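Putative alkaline phosphatase (Pseudomonas fluorescens, PDB 4F19) binds hydrogen arsenate in this crystal and is probably the solute-binding protein of an ABC transporter that imports phosphate. Local coordinates at residues Val138-Ser143 against Asp202-Tyr207; Thr148-Thr153 against Phe167-Thr172; Ala105-Ser110 against Ser131-Pro136. All coordinates share one frame; numbering follows the deposited sequence.

Contact 1. Residues Val138-Ser143 against Asp202-Tyr207; sequences VVVYRS and DGRITY. With 8AR (hydrogen arsenate), chain B.
V138 and V139 pair in parallel with R204 and I205, joining strand 138-142 to the short strand 204-205. The touching parts run 28° apart from end to end. V138 N donates to G203 O at 3.0 Å, V138 O receives the I205 amide, and V140 N donates to I205 O at 2.9 Å. Toward the neighbouring strand 99-100, G203 and R204 both face N100, a G1 beta bulge in which the positive phi of G203 suits a glycine.

Side chains alternate between the faces. R204 stretches out alongside V138, with R204 CG 3.9 Å from V138 CB, and its guanidinium goes on to the carbonyl of A197. On the other face the CG2 methyls of V139 and I205 meet at 4.1 Å, beside V117 of helix 111-119. Beyond the bridges, hydroxyls take over. T206 OG1, set anti to its own amide nitrogen (chi1 -164°), donates to V140 O at 2.7 Å from above the carbonyl plane. Y207 OH accepts R142 N at 3.2 Å and is also hydrogen-bonded to T149, while the edge of its ring lies against Y141 CB. The R142 chain bends at chi2 and chi3 toward the hydrogen arsenate: NH2 donates to O3 in the guanidinium plane (2.8 Å), and NH1 adds a weak bond to O4. E144 forms a salt bridge with the same NH2. A parallel strand delivering an anion-binding arginine from its C-terminal end is in keeping with the alpha/beta lobes of periplasmic phosphate-binding proteins.

Contact 2. Residues Thr148-Thr153 against Phe167-Thr172; sequences TTELFT and FAVTTT. With 8AR (hydrogen arsenate), chain B.
T153 points its hydroxyl from helix 147-159 at the loop 167-172, where T153 OG1 accepts the amide of T170 (3.1 Å from T170 N, 165° at the hydrogen). Its first torsion, 64°, sets OG1 between the backbone N and the carbonyl carbon, facing the T170 amide; T153 CB itself lies 3.5 Å from A168 O. One turn earlier, T149 is turned the other way about. Its methyl CG2 abuts T170 O at 3.4 Å, whereas OG1 is directed to the side, where it is hydrogen-bonded to Y207 and to a water that also bonds T171 O. T170 thus meets a methyl at its carbonyl and a hydroxyl at its amide.

The helix begins at the anion. T148 faces away from the loop, and both its N and its OG1 donate to O4 of the hydrogen arsenate, the hydroxyl at 2.7 Å. Such use of a helix N-terminus, where amides point outward and the helix dipole would favour negative charge, is a familiar way for periplasmic binding proteins to hold an oxyanion.

E150 runs out extended beside T171, both side chains pointing the same way, with E150 OE1 3.4 Å from T171 CG2. V169 slants across the stem of the glutamate, its CG1 packing on E150 CG. The carboxylate finds its partners outside the contact: OE1 bonds S64, and OE2 forms a salt bridge with R154 of the same helix and accepts the amide of K65. At the helix backbone, E150 CA makes a CH...O contact with T170 O (3.2 Å). The loop itself is shaped by an ST turn in which T170 OG1 accepts T172 N at 3.0 Å, and T171 OG1 is hydrogen-bonded to S145, just ahead of the helix.

Contact 3. Residues Ala105-Ser110 against Ser131-Pro136; sequences AAVDLS and SGRTGP
R133 NH2 donates to A105 O across the contact at 2.8 Å, with the acceptor tilted 25° out of the guanidinium plane. The same nitrogen makes a second bond, of 2.9 Å, to S131 O in its own loop, and this carbonyl lies in the plane. NE and NH1 are taken by the carbonyls of K101 and G103, so four backbone carbonyls, of K101, G103, A105 and S131, hold the group and fix its rotation. S131 OG accepts R133 N at 3.1 Å, an ST turn that shapes the backbone from which the arginine springs, and this hydroxyl is also hydrogen-bonded to W125 O.

Van der Waals contacts complete the joint. V107 crosses the arginine at about a right angle and lays its CG2 over one face of the guanidinium, 3.6 Å from R133 CZ and offset toward the rim. A105 CB sits against S131 O at 3.7 Å and closes on G132, where a side chain would crowd that methyl. With a leucine in place of R133, the carbonyls of A105 and S131 would probably lose their shared donor, and V107 CG2 the flat surface it rests on.

Segment 105-110 leads through strand 108-109 to S110, the N-cap of helix 111-119, while 131-136 leads into strand 138-142. The contact is thus a joint between connecting loops of an alpha/beta lobe, knit by one buried arginine that gathers main-chain carbonyls.

Contacts 1 and 2 have centres 15 Å apart and share the hydrogen arsenate: R142 reaches it from the strand and T148 from the helix that follows. S33, T9, L10, S146 and G147 complete its hydrogen-bonding shell. The two contacts also touch directly, through a probable hydrogen bond of 2.7 Å between Y207 OH and T149 OG1 and through stacked rings, with Y207 CG 3.4 Å from F152 CD2. Contact 2 is nested in the chain loop that contact 1 closes. Contact 3 precedes both; it adjoins contact 1 in sequence without touching it, and the nearest atoms of contacts 3 and 2 are about 8 Å apart and their centres about 24 Å.

Contact 1. Residues Val138-Ser143 against Asp202-Tyr207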
# COMPACT_ATOMS: atom_id res chain seq x y z
N VAL A 138 -11.68 0.16 -21.46
CA VAL A 138 -12.20 -0.83 -20.49
C VAL A 138 -11.35 -0.68 -19.19
O VAL A 138 -10.14 -0.81 -19.25
CB VAL A 138 -12.19 -2.24 -21.05
CG1 VAL A 138 -12.41 -3.29 -19.99
CG2 VAL A 138 -13.28 -2.38 -22.12
N VAL A 139 -12.02 -0.41 -18.10
CA VAL A 139 -11.37 -0.27 -16.80
C VAL A 139 -11.27 -1.64 -16.14
O VAL A 139 -12.26 -2.36 -16.04
CB VAL A 139 -12.16 0.71 -15.90
CG1 VAL A 139 -11.66 0.68 -14.48
CG2 VAL A 139 -12.09 2.10 -16.49
N VAL A 140 -10.05 -1.98 -15.67
CA VAL A 140 -9.83 -3.17 -14.88
C VAL A 140 -9.63 -2.70 -13.42
O VAL A 140 -8.94 -1.72 -13.17
CB VAL A 140 -8.61 -3.96 -15.36
CG1 VAL A 140 -8.46 -5.26 -14.58
CG2 VAL A 140 -8.74 -4.28 -16.87
N TYR A 141 -10.25 -3.41 -12.48
CA TYR A 141 -10.18 -3.03 -11.08
C TYR A 141 -10.06 -4.26 -10.22
O TYR A 141 -10.26 -5.37 -10.67
CB TYR A 141 -11.37 -2.16 -10.65
CG TYR A 141 -12.66 -2.90 -10.62
CD1 TYR A 141 -13.14 -3.45 -9.45
CD2 TYR A 141 -13.39 -3.15 -11.78
CE1 TYR A 141 -14.30 -4.20 -9.38
CE2 TYR A 141 -14.54 -3.89 -11.75
CZ TYR A 141 -14.99 -4.43 -10.55
OH TYR A 141 -16.13 -5.20 -10.53
N ARG A 142 -9.70 -4.05 -8.94
CA ARG A 142 -9.55 -5.15 -7.99
C ARG A 142 -10.84 -5.60 -7.43
O ARG A 142 -11.61 -4.84 -6.86
CB ARG A 142 -8.57 -4.72 -6.87
CG ARG A 142 -7.15 -4.57 -7.33
CD ARG A 142 -6.44 -5.89 -7.53
NE ARG A 142 -6.21 -6.59 -6.29
CZ ARG A 142 -5.23 -6.27 -5.43
NH1 ARG A 142 -4.31 -5.36 -5.74
NH2 ARG A 142 -5.22 -6.88 -4.24
N SER A 143 -11.07 -6.94 -7.56
CA SER A 143 -12.27 -7.59 -7.09
C SER A 143 -12.41 -7.61 -5.59
O SER A 143 -13.54 -7.71 -5.05
CB SER A 143 -12.29 -9.09 -7.61
OG SER A 143 -11.39 -9.80 -7.03
N ASP A 202 -7.94 -5.53 -25.56
CA ASP A 202 -7.37 -4.26 -25.98
C ASP A 202 -8.06 -3.10 -25.26
O ASP A 202 -9.22 -3.12 -24.87
CB ASP A 202 -7.57 -4.09 -27.50
CG ASP A 202 -6.66 -3.04 -28.13
OD1 ASP A 202 -5.67 -2.54 -27.55
OD2 ASP A 202 -6.95 -2.76 -29.30
N GLY A 203 -7.30 -2.00 -25.13
CA GLY A 203 -7.84 -0.77 -24.63
C GLY A 203 -8.12 -0.69 -23.13
O GLY A 203 -8.90 0.15 -22.71
N ARG A 204 -7.45 -1.53 -22.36
CA ARG A 204 -7.66 -1.62 -20.93
C ARG A 204 -6.75 -0.69 -20.14
O ARG A 204 -5.63 -0.39 -20.57
CB ARG A 204 -7.53 -3.09 -20.47
CG ARG A 204 -8.64 -3.95 -21.01
CD ARG A 204 -8.59 -5.39 -20.59
NE ARG A 204 -9.76 -6.10 -21.13
CZ ARG A 204 -10.19 -7.28 -20.72
NH1 ARG A 204 -9.51 -7.98 -19.83
NH2 ARG A 204 -11.35 -7.74 -21.21
N ILE A 205 -7.22 -0.27 -18.98
CA ILE A 205 -6.47 0.65 -18.10
C ILE A 205 -6.76 0.26 -16.66
O ILE A 205 -7.85 -0.22 -16.35
CB ILE A 205 -6.86 2.13 -18.39
CG1 ILE A 205 -5.94 3.11 -17.65
CG2 ILE A 205 -8.30 2.40 -18.10
CD1 ILE A 205 -5.97 4.52 -18.28
N THR A 206 -5.80 0.51 -15.76
CA THR A 206 -6.00 0.20 -14.34
C THR A 206 -5.10 1.11 -13.48
O THR A 206 -4.40 1.97 -13.98
CB THR A 206 -5.72 -1.28 -14.07
OG1 THR A 206 -6.25 -1.66 -12.82
CG2 THR A 206 -4.28 -1.64 -14.17
N TYR A 207 -5.16 0.85 -12.19
CA TYR A 207 -4.30 1.42 -11.15
C TYR A 207 -3.47 0.31 -10.55
O TYR A 207 -3.97 -0.82 -10.43
CB TYR A 207 -5.14 2.18 -10.11
CG TYR A 207 -6.19 1.32 -9.45
CD1 TYR A 207 -5.94 0.70 -8.25
CD2 TYR A 207 -7.44 1.11 -10.05
CE1 TYR A 207 -6.87 -0.14 -7.66
CE2 TYR A 207 -8.39 0.28 -9.46
CZ TYR A 207 -8.09 -0.35 -8.27
OH TYR A 207 -9.03 -1.19 -7.71
AS 8AR B . -3.03 -4.96 -2.17
O1 8AR B . -3.93 -4.92 -0.80
O2 8AR B . -1.47 -4.40 -1.81
O3 8AR B . -2.86 -6.49 -2.74
O4 8AR B . -3.68 -3.97 -3.34

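Contact 2. Residues Thr148-Thr153 against Phe167-Thr172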
# COMPACT_ATOMS: atom_id res chain seq x y z
N THR A 148 -4.14 -1.16 -2.52
CA THR A 148 -3.91 -0.31 -3.69
C THR A 148 -5.19 0.46 -3.97
O THR A 148 -5.14 1.68 -4.28
CB THR A 148 -3.48 -1.16 -4.90
OG1 THR A 148 -2.39 -2.00 -4.59
CG2 THR A 148 -2.99 -0.21 -6.00
N THR A 149 -6.34 -0.20 -3.91
CA THR A 149 -7.61 0.50 -4.06
C THR A 149 -7.73 1.62 -3.03
O THR A 149 -8.18 2.73 -3.35
CB THR A 149 -8.80 -0.43 -3.94
OG1 THR A 149 -8.74 -1.37 -5.02
CG2 THR A 149 -10.12 0.34 -3.97
N GLU A 150 -7.39 1.37 -1.76
CA GLU A 150 -7.50 2.41 -0.76
C GLU A 150 -6.59 3.62 -1.12
O GLU A 150 -7.03 4.76 -1.07
CB GLU A 150 -7.20 1.87 0.63
CG GLU A 150 -7.45 2.90 1.73
CD GLU A 150 -7.33 2.31 3.12
OE1 GLU A 150 -8.16 1.41 3.45
OE2 GLU A 150 -6.42 2.72 3.90
N LEU A 151 -5.33 3.35 -1.46
CA LEU A 151 -4.43 4.45 -1.81
C LEU A 151 -4.96 5.25 -3.00
O LEU A 151 -4.83 6.49 -3.03
CB LEU A 151 -3.03 3.90 -2.12
CG LEU A 151 -2.25 3.33 -0.95
CD1 LEU A 151 -0.94 2.78 -1.39
CD2 LEU A 151 -2.06 4.35 0.18
N PHE A 152 -5.51 4.56 -3.99
CA PHE A 152 -5.98 5.20 -5.20
C PHE A 152 -7.27 6.00 -4.96
O PHE A 152 -7.41 7.13 -5.42
CB PHE A 152 -6.18 4.13 -6.28
CG PHE A 152 -6.62 4.64 -7.63
CD1 PHE A 152 -5.90 5.66 -8.28
CD2 PHE A 152 -7.74 4.11 -8.25
CE1 PHE A 152 -6.30 6.05 -9.53
CE2 PHE A 152 -8.12 4.53 -9.52
CZ PHE A 152 -7.40 5.51 -10.15
N THR A 153 -8.22 5.39 -4.23
CA THR A 153 -9.47 6.07 -3.96
C THR A 153 -9.28 7.24 -3.00
O THR A 153 -10.08 8.19 -3.06
CB THR A 153 -10.59 5.12 -3.49
OG1 THR A 153 -10.25 4.51 -2.25
CG2 THR A 153 -10.95 4.10 -4.56
N PHE A 167 -16.40 9.73 -5.38
CA PHE A 167 -15.65 8.56 -4.97
C PHE A 167 -15.45 8.56 -3.46
O PHE A 167 -14.87 9.48 -2.89
CB PHE A 167 -14.26 8.53 -5.61
CG PHE A 167 -14.28 8.35 -7.12
CD1 PHE A 167 -14.30 7.07 -7.66
CD2 PHE A 167 -14.21 9.43 -7.97
CE1 PHE A 167 -14.26 6.88 -9.03
CE2 PHE A 167 -14.14 9.24 -9.35
CZ PHE A 167 -14.16 8.00 -9.89
N ALA A 168 -15.86 7.46 -2.83
CA ALA A 168 -15.55 7.19 -1.44
C ALA A 168 -14.21 6.52 -1.33
O ALA A 168 -13.79 5.74 -2.18
CB ALA A 168 -16.61 6.25 -0.87
N VAL A 169 -13.51 6.79 -0.20
CA VAL A 169 -12.33 6.05 0.14
C VAL A 169 -12.77 4.65 0.57
O VAL A 169 -13.65 4.51 1.44
CB VAL A 169 -11.56 6.71 1.31
CG1 VAL A 169 -10.32 5.89 1.65
CG2 VAL A 169 -11.18 8.15 0.95
N THR A 170 -12.20 3.63 -0.04
CA THR A 170 -12.62 2.25 0.19
C THR A 170 -11.49 1.32 -0.20
O THR A 170 -10.58 1.68 -0.92
CB THR A 170 -13.88 1.97 -0.59
OG1 THR A 170 -14.34 0.63 -0.30
CG2 THR A 170 -13.72 2.09 -2.07
N THR A 171 -11.63 0.07 0.25
CA THR A 171 -10.79 -1.03 -0.26
C THR A 171 -11.42 -1.81 -1.39
O THR A 171 -10.76 -2.66 -1.98
CB THR A 171 -10.37 -1.98 0.85
OG1 THR A 171 -11.49 -2.79 1.25
CG2 THR A 171 -9.72 -1.29 2.04
N THR A 172 -12.71 -1.53 -1.70
CA THR A 172 -13.44 -2.29 -2.75
C THR A 172 -13.84 -1.30 -3.84
O THR A 172 -14.86 -0.60 -3.72
CB THR A 172 -14.62 -3.04 -2.15
OG1 THR A 172 -15.49 -2.16 -1.47
CG2 THR A 172 -14.19 -4.11 -1.24
AS 8AR B . -3.03 -4.96 -2.17
O1 8AR B . -3.93 -4.92 -0.80
O2 8AR B . -1.47 -4.40 -1.81
O3 8AR B . -2.86 -6.49 -2.74
O4 8AR B . -3.68 -3.97 -3.34
O HOH W 1 -10.84 -3.15 -4.82

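Contact 3. Residues Ala105-Ser110 against Ser131-Pro136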
# COMPACT_ATOMS: atom_id res chain seq x y z
N ALA A 105 2.58 7.93 -29.42
CA ALA A 105 2.24 9.14 -28.67
C ALA A 105 2.24 8.83 -27.18
O ALA A 105 1.68 7.83 -26.74
CB ALA A 105 0.93 9.69 -29.10
N ALA A 106 2.76 9.74 -26.37
CA ALA A 106 2.67 9.57 -24.91
C ALA A 106 1.23 9.81 -24.43
O ALA A 106 0.52 10.73 -24.84
CB ALA A 106 3.58 10.60 -24.24
N VAL A 107 0.80 8.96 -23.56
CA VAL A 107 -0.46 9.13 -22.86
C VAL A 107 -0.17 9.86 -21.56
O VAL A 107 0.59 9.38 -20.70
CB VAL A 107 -1.16 7.78 -22.59
CG1 VAL A 107 -2.42 7.94 -21.73
CG2 VAL A 107 -1.51 7.15 -23.95
N ASP A 108 -0.78 11.06 -21.41
CA ASP A 108 -0.56 11.91 -20.27
C ASP A 108 -1.94 12.38 -19.82
O ASP A 108 -2.58 13.15 -20.52
CB ASP A 108 0.34 13.07 -20.66
CG ASP A 108 0.76 14.01 -19.52
OD1 ASP A 108 0.31 13.84 -18.41
OD2 ASP A 108 1.58 14.96 -19.83
N LEU A 109 -2.39 11.87 -18.70
CA LEU A 109 -3.68 12.20 -18.18
C LEU A 109 -3.66 13.47 -17.35
O LEU A 109 -2.83 13.61 -16.45
CB LEU A 109 -4.19 11.06 -17.27
CG LEU A 109 -4.46 9.75 -17.94
CD1 LEU A 109 -4.55 8.61 -16.98
CD2 LEU A 109 -5.74 9.81 -18.74
N SER A 110 -4.57 14.38 -17.61
CA SER A 110 -4.87 15.38 -16.60
C SER A 110 -5.55 14.67 -15.40
O SER A 110 -6.11 13.59 -15.54
CB SER A 110 -5.76 16.47 -17.14
OG SER A 110 -7.05 15.95 -17.37
N SER A 131 -3.91 11.86 -27.13
CA SER A 131 -3.51 10.47 -26.91
C SER A 131 -3.04 9.73 -28.16
O SER A 131 -2.46 8.67 -28.05
CB SER A 131 -4.75 9.67 -26.31
OG SER A 131 -5.70 9.49 -27.28
N GLY A 132 -3.45 10.24 -29.33
CA GLY A 132 -3.23 9.53 -30.57
C GLY A 132 -4.01 8.26 -30.76
O GLY A 132 -3.80 7.57 -31.73
N ARG A 133 -4.95 7.98 -29.87
CA ARG A 133 -5.64 6.69 -29.79
C ARG A 133 -7.11 6.90 -29.89
O ARG A 133 -7.67 7.92 -29.51
CB ARG A 133 -5.26 6.03 -28.44
CG ARG A 133 -3.83 5.58 -28.34
CD ARG A 133 -3.37 5.52 -26.89
NE ARG A 133 -2.12 4.79 -26.67
CZ ARG A 133 -0.90 5.25 -26.89
NH1 ARG A 133 0.14 4.48 -26.59
NH2 ARG A 133 -0.70 6.46 -27.39
N THR A 134 -7.80 5.88 -30.40
CA THR A 134 -9.24 5.88 -30.56
C THR A 134 -9.78 4.55 -30.08
O THR A 134 -9.05 3.58 -29.94
CB THR A 134 -9.61 6.07 -32.13
OG1 THR A 134 -9.15 4.99 -32.85
CG2 THR A 134 -9.09 7.52 -32.56
N GLY A 135 -11.06 4.51 -29.85
CA GLY A 135 -11.71 3.30 -29.48
C GLY A 135 -12.06 3.17 -28.01
O GLY A 135 -11.79 4.12 -27.23
N PRO A 136 -12.69 2.11 -27.59
CA PRO A 136 -13.23 2.05 -26.22
C PRO A 136 -12.13 1.89 -25.14
O PRO A 136 -11.10 1.22 -25.37
CB PRO A 136 -14.11 0.80 -26.26
CG PRO A 136 -13.61 0.03 -27.47
CD PRO A 136 -13.13 0.97 -28.42